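Local coordinates for pheromone cOB1/lipoprotein, YaeC family (Enterococcus faecalis, PDB 4EF1) that probably binds methionine as the substrate-binding lipoprotein of an uptake system and is also the precursor of the pheromone cOB1, at residues A[24-28]-A[29-33]; A[97-100]-A[101-105]. All blocks are in the same frame, centred on the assembly; numbering follows the deposited sequence.

Overall arrangement
Both contacts are local chain reversals that lead into a strand, and they lie at opposite ends of the elongated molecule, centres about 50 Å apart and nearest atoms about 36 Å apart. Contact 1 (24-28 with 29-33) ends helix 12-28 and starts strand 31-37, an edge strand of the six-stranded sheet; contact 2 (97-100 with 101-105) brings a loop into strand 104-108 of the five-stranded sheet. Each is exposed at the turn and buried beside it, through Leu26, Val31 and Leu33 or through Ile99 and Ile105. Main-chain bonds close the first as a Schellman motif, whereas the second is a beta turn reinforced by a serine hydroxyl. Bound selenomethionine lies in a pocket formed elsewhere in the chain.

Contact 1: A[24-28]-A[29-33]; sequences PLLEK and EGVKL
Leu25 and Glu29 meet through the main chain and a water: the amide of Glu29 makes a weak hydrogen bond to Leu25 O, while water 1 donates to Leu25 O and, at 2.6 Å, to Glu29 OE2. The acid side chain bends back to this water at chi2 (-61°), and its CG packs 3.6 Å from Leu25 O. Leu26 carries the apolar part of the contact. Its CD1 lies against the branched end of Val31, 3.6 Å from Val31 CB and only slightly farther from both methyls, with the two side chains side by side and pointing the same way. Leu26 CB also approaches Leu33 CB, a looser contact at 4.5 Å. The carbonyl of Leu26 receives the amide of Val31 (Val31 N to Leu26 O 2.9 Å, N-H...O angle 153°) and a second, weak bond from Glu29 N. At Glu27, the carbonyl O accepts from Gly30 N at 3.0 Å. The CA of Glu27 adds a CH...O contact of 3.3 Å to Val31 O. The end of the Lys28 side chain leads away from 29-33. With Gly30 at positive phi, the paired bonds from Val31 to Leu26 and from Gly30 to Glu27 form a Schellman motif that terminates the helix and reverses the chain. The chain thereby passes into strand 31-37, its first residues 31-33 running nearly antiparallel (157°) to helix residues 24-28, and this completes the second half of a beta-alpha-beta unit begun by strand 4-10. Leu6 and Val8 of that strand pack on Val31 and Leu33, respectively, and Val223 of helix 215-225 covers Leu25 and Leu26.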
ATOM      1  N   PRO A  24      13.567   5.045 -19.581  1.00 25.59           N
ATOM      2  CA  PRO A  24      14.614   4.728 -20.600  1.00 29.12           C
ATOM      3  C   PRO A  24      14.739   3.220 -20.918  1.00 28.11           C
ATOM      4  O   PRO A  24      15.009   2.857 -22.061  1.00 27.28           O
ATOM      5  CB  PRO A  24      15.902   5.271 -19.977  1.00 32.12           C
ATOM      6  CG  PRO A  24      15.464   6.200 -18.892  1.00 32.08           C
ATOM      7  CD  PRO A  24      14.128   5.718 -18.408  1.00 28.45           C
ATOM      8  N   LEU A  25      14.503   2.360 -19.920  1.00 26.08           N
ATOM      9  CA  LEU A  25      14.509   0.894 -20.134  1.00 26.22           C
ATOM     10  C   LEU A  25      13.344   0.449 -21.015  1.00 26.01           C
ATOM     11  O   LEU A  25      13.516  -0.361 -21.920  1.00 26.34           O
ATOM     12  CB  LEU A  25      14.491   0.139 -18.787  1.00 25.74           C
ATOM     13  CG  LEU A  25      15.790   0.186 -17.991  1.00 26.92           C
ATOM     14  CD1 LEU A  25      15.548  -0.040 -16.498  1.00 26.73           C
ATOM     15  CD2 LEU A  25      16.740  -0.834 -18.605  1.00 26.39           C
ATOM     16  N   LEU A  26      12.149   0.972 -20.732  1.00 25.55           N
ATOM     17  CA  LEU A  26      10.984   0.675 -21.555  1.00 24.50           C
ATOM     18  C   LEU A  26      11.140   1.217 -22.965  1.00 24.89           C
ATOM     19  O   LEU A  26      10.646   0.606 -23.892  1.00 24.60           O
ATOM     20  CB  LEU A  26       9.673   1.200 -20.942  1.00 23.00           C
ATOM     21  CG  LEU A  26       8.914   0.217 -20.078  1.00 23.59           C
ATOM     22  CD1 LEU A  26       8.343  -0.885 -20.943  1.00 23.43           C
ATOM     23  CD2 LEU A  26       9.845  -0.382 -19.032  1.00 25.96           C
ATOM     24  N   GLU A  27      11.810   2.363 -23.107  1.00 26.15           N
ATOM     25  CA  GLU A  27      12.051   2.956 -24.432  1.00 32.55           C
ATOM     26  C   GLU A  27      12.900   1.986 -25.292  1.00 30.65           C
ATOM     27  O   GLU A  27      12.612   1.779 -26.461  1.00 31.70           O
ATOM     28  CB  GLU A  27      12.681   4.355 -24.301  1.00 38.64           C
ATOM     29  CG  GLU A  27      12.861   5.105 -25.620  1.00 51.15           C
ATOM     30  CD  GLU A  27      14.148   4.755 -26.382  1.00 63.83           C
ATOM     31  OE1 GLU A  27      15.177   4.457 -25.740  1.00 69.87           O
ATOM     32  OE2 GLU A  27      14.143   4.798 -27.639  1.00 63.25           O
ATOM     33  N   LYS A  28      13.882   1.340 -24.678  1.00 29.51           N
ATOM     34  CA  LYS A  28      14.671   0.308 -25.348  1.00 33.21           C
ATOM     35  C   LYS A  28      13.864  -0.909 -25.768  1.00 35.17           C
ATOM     36  O   LYS A  28      14.271  -1.600 -26.673  1.00 38.39           O
ATOM     37  CB  LYS A  28      15.863  -0.119 -24.488  1.00 38.88           C
ATOM     38  CG  LYS A  28      16.846   1.038 -24.265  1.00 38.95           C
ATOM     39  CD  LYS A  28      17.788   1.212 -25.440  1.00 50.80           C
ATOM     40  CE  LYS A  28      18.788   2.344 -25.204  1.00 56.02           C
ATOM     41  NZ  LYS A  28      19.902   2.339 -26.201  1.00 58.17           N
ATOM     42  N   GLU A  29      12.745  -1.179 -25.104  1.00 29.73           N
ATOM     43  CA  GLU A  29      11.839  -2.262 -25.498  1.00 31.42           C
ATOM     44  C   GLU A  29      10.694  -1.757 -26.425  1.00 29.10           C
ATOM     45  O   GLU A  29       9.723  -2.476 -26.664  1.00 30.47           O
ATOM     46  CB  GLU A  29      11.235  -2.938 -24.275  1.00 28.48           C
ATOM     47  CG  GLU A  29      12.200  -3.444 -23.216  1.00 29.59           C
ATOM     48  CD  GLU A  29      13.160  -4.493 -23.730  1.00 34.76           C
ATOM     49  OE1 GLU A  29      12.867  -5.111 -24.775  1.00 33.08           O
ATOM     50  OE2 GLU A  29      14.240  -4.675 -23.095  1.00 36.91           O
ATOM     51  N   GLY A  30      10.818  -0.536 -26.938  1.00 32.74           N
ATOM     52  CA  GLY A  30       9.823   0.013 -27.860  1.00 36.16           C
ATOM     53  C   GLY A  30       8.528   0.459 -27.211  1.00 34.02           C
ATOM     54  O   GLY A  30       7.492   0.450 -27.851  1.00 30.59           O
ATOM     55  N   VAL A  31       8.608   0.874 -25.945  1.00 30.57           N
ATOM     56  CA  VAL A  31       7.442   1.364 -25.204  1.00 29.64           C
ATOM     57  C   VAL A  31       7.708   2.786 -24.713  1.00 27.88           C
ATOM     58  O   VAL A  31       8.728   3.024 -24.097  1.00 27.37           O
ATOM     59  CB  VAL A  31       7.112   0.433 -24.007  1.00 26.71           C
ATOM     60  CG1 VAL A  31       6.022   1.026 -23.113  1.00 25.21           C
ATOM     61  CG2 VAL A  31       6.703  -0.946 -24.490  1.00 25.23           C
ATOM     62  N   LYS A  32       6.792   3.713 -25.000  1.00 30.08           N
ATOM     63  CA  LYS A  32       6.823   5.059 -24.421  1.00 31.07           C
ATOM     64  C   LYS A  32       5.904   5.074 -23.185  1.00 29.95           C
ATOM     65  O   LYS A  32       4.662   5.127 -23.280  1.00 27.70           O
ATOM     66  CB  LYS A  32       6.377   6.110 -25.431  1.00 33.64           C
ATOM     67  CG  LYS A  32       6.426   7.538 -24.907  1.00 40.61           C
ATOM     68  CD  LYS A  32       6.005   8.561 -25.969  1.00 44.15           C
ATOM     69  CE  LYS A  32       6.275   9.996 -25.519  1.00 46.11           C
ATOM     70  NZ  LYS A  32       5.692  10.294 -24.175  1.00 50.48           N
ATOM     71  N   LEU A  33       6.538   5.005 -22.031  1.00 29.57           N
ATOM     72  CA  LEU A  33       5.853   4.997 -20.765  1.00 28.04           C
ATOM     73  C   LEU A  33       5.448   6.434 -20.385  1.00 27.68           C
ATOM     74  O   LEU A  33       6.249   7.374 -20.486  1.00 27.99           O
ATOM     75  CB  LEU A  33       6.758   4.349 -19.723  1.00 25.96           C
ATOM     76  CG  LEU A  33       6.200   4.118 -18.363  1.00 26.02           C
ATOM     77  CD1 LEU A  33       4.989   3.181 -18.476  1.00 25.81           C
ATOM     78  CD2 LEU A  33       7.290   3.510 -17.517  1.00 25.75           C
TER
HETATM   79  O   HOH W   1      15.124  -2.690 -21.588  1.00 32.14           O

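Contact 2: A[97-100]-A[101-105]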
ATOM      1  N   GLN A  97       4.262  -0.215  24.058  1.00 29.40           N
ATOM      2  CA  GLN A  97       4.106  -0.548  25.492  1.00 31.75           C
ATOM      3  C   GLN A  97       3.836   0.670  26.394  1.00 32.57           C
ATOM      4  O   GLN A  97       3.198   0.536  27.457  1.00 31.11           O
ATOM      5  CB  GLN A  97       5.311  -1.348  26.028  1.00 34.14           C
ATOM      6  CG  GLN A  97       5.610  -2.655  25.307  1.00 38.86           C
ATOM      7  CD  GLN A  97       4.420  -3.633  25.259  1.00 42.10           C
ATOM      8  OE1 GLN A  97       3.707  -3.823  26.249  1.00 40.83           O
ATOM      9  NE2 GLN A  97       4.227  -4.274  24.098  1.00 47.40           N
ATOM     10  N   GLU A  98       4.290   1.841  25.951  1.00 30.33           N
ATOM     11  CA  GLU A  98       4.057   3.134  26.624  1.00 36.35           C
ATOM     12  C   GLU A  98       2.650   3.672  26.466  1.00 32.59           C
ATOM     13  O   GLU A  98       2.255   4.532  27.222  1.00 30.88           O
ATOM     14  CB  GLU A  98       4.990   4.234  26.064  1.00 45.11           C
ATOM     15  CG  GLU A  98       6.438   4.177  26.521  1.00 54.72           C
ATOM     16  CD  GLU A  98       7.330   5.155  25.758  1.00 64.25           C
ATOM     17  OE1 GLU A  98       6.833   5.901  24.884  1.00 63.87           O
ATOM     18  OE2 GLU A  98       8.540   5.191  26.044  1.00 72.26           O
ATOM     19  N   ILE A  99       1.907   3.205  25.466  1.00 31.53           N
ATOM     20  CA  ILE A  99       0.534   3.687  25.207  1.00 31.96           C
ATOM     21  C   ILE A  99      -0.409   3.445  26.414  1.00 29.56           C
ATOM     22  O   ILE A  99      -0.494   2.317  26.928  1.00 27.63           O
ATOM     23  CB  ILE A  99      -0.028   3.069  23.880  1.00 30.71           C
ATOM     24  CG1 ILE A  99       0.689   3.674  22.673  1.00 30.23           C
ATOM     25  CG2 ILE A  99      -1.504   3.263  23.708  1.00 29.15           C
ATOM     26  CD1 ILE A  99       0.396   2.999  21.349  1.00 28.82           C
ATOM     27  N   PRO A 100      -1.089   4.512  26.893  1.00 27.28           N
ATOM     28  CA  PRO A 100      -2.006   4.352  28.006  1.00 26.65           C
ATOM     29  C   PRO A 100      -3.182   3.462  27.687  1.00 25.53           C
ATOM     30  O   PRO A 100      -3.624   3.399  26.533  1.00 26.60           O
ATOM     31  CB  PRO A 100      -2.471   5.783  28.285  1.00 28.18           C
ATOM     32  CG  PRO A 100      -1.363   6.657  27.774  1.00 28.03           C
ATOM     33  CD  PRO A 100      -0.825   5.932  26.584  1.00 28.57           C
ATOM     34  N   ASP A 101      -3.725   2.818  28.705  1.00 25.97           N
ATOM     35  CA  ASP A 101      -4.935   2.039  28.526  1.00 27.12           C
ATOM     36  C   ASP A 101      -6.055   2.946  28.003  1.00 27.82           C
ATOM     37  O   ASP A 101      -6.132   4.133  28.353  1.00 28.63           O
ATOM     38  CB  ASP A 101      -5.407   1.369  29.813  1.00 26.34           C
ATOM     39  CG  ASP A 101      -4.517   0.200  30.262  1.00 29.18           C
ATOM     40  OD1 ASP A 101      -3.417  -0.024  29.673  1.00 26.59           O
ATOM     41  OD2 ASP A 101      -4.963  -0.482  31.215  1.00 27.02           O
ATOM     42  N   GLY A 102      -6.897   2.400  27.151  1.00 27.14           N
ATOM     43  CA  GLY A 102      -7.993   3.163  26.593  1.00 28.36           C
ATOM     44  C   GLY A 102      -7.648   4.176  25.532  1.00 25.58           C
ATOM     45  O   GLY A 102      -8.515   4.948  25.125  1.00 27.46           O
ATOM     46  N   SER A 103      -6.400   4.178  25.065  1.00 24.26           N
ATOM     47  CA  SER A 103      -5.992   5.054  24.005  1.00 25.00           C
ATOM     48  C   SER A 103      -6.692   4.627  22.702  1.00 23.73           C
ATOM     49  O   SER A 103      -7.045   3.460  22.520  1.00 23.05           O
ATOM     50  CB  SER A 103      -4.460   5.018  23.813  1.00 23.66           C
ATOM     51  OG  SER A 103      -3.766   5.539  24.935  1.00 23.89           O
ATOM     52  N   THR A 104      -6.874   5.597  21.816  1.00 23.71           N
ATOM     53  CA  THR A 104      -7.429   5.388  20.494  1.00 22.35           C
ATOM     54  C   THR A 104      -6.293   5.287  19.458  1.00 23.51           C
ATOM     55  O   THR A 104      -5.399   6.154  19.399  1.00 22.08           O
ATOM     56  CB  THR A 104      -8.409   6.520  20.113  1.00 23.38           C
ATOM     57  OG1 THR A 104      -9.420   6.644  21.140  1.00 21.95           O
ATOM     58  CG2 THR A 104      -9.058   6.288  18.699  1.00 22.06           C
ATOM     59  N   ILE A 105      -6.373   4.238  18.646  1.00 21.49           N
ATOM     60  CA  ILE A 105      -5.479   4.003  17.534  1.00 22.42           C
ATOM     61  C   ILE A 105      -6.276   4.396  16.296  1.00 21.34           C
ATOM     62  O   ILE A 105      -7.425   3.955  16.115  1.00 23.47           O
ATOM     63  CB  ILE A 105      -5.035   2.520  17.474  1.00 23.37           C
ATOM     64  CG1 ILE A 105      -4.385   2.071  18.786  1.00 22.48           C
ATOM     65  CG2 ILE A 105      -4.087   2.262  16.280  1.00 22.27           C
ATOM     66  CD1 ILE A 105      -3.116   2.806  19.171  1.00 20.46           C
TER
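The carbonyl plane of Pro100 receives both polar groups of Ser103 on one face: the amide N stands 39° out of the plane and the hydroxyl is tilted 31° from it. The hydroxyl bond is the shorter, with Ser103 OG donating to Pro100 O at 2.7 Å, against 3.2 Å from Ser103 N. Two bonds therefore grip a single oxygen. With chi1 at -66°, the serine places OG beside its own backbone N, which lets hydroxyl and amide converge on that acceptor. The proline ring borders the same hydroxyl, its CD 3.4 Å from Ser103 OG. The bond from Ser103 N closes a type II beta turn running from Pro100 to Ser103, and Gly102 takes the positive phi expected at the third position of such a turn.

Beneath the turn, Ile99 presses CG2 against the serine, a tight 3.4 Å from Ser103 CB. The other branch of Ile99 extends to Ile105, where Ile99 CD1 meets Ile105 CD1 at 4.1 Å and the two side chains cross at about a right angle. Leu150 and Phe152 pack against Ile99 and Ile105, respectively, while Lys148 NZ binds the carbonyls of Gln97 and Ile99. The turn thus delivers the chain into strand 104-108, which lies between strands 151-156 and 172-175 in the five-stranded sheet; backbone bonds from Ile105 to Lys151 and Asn153 fasten it to the edge strand 151-156.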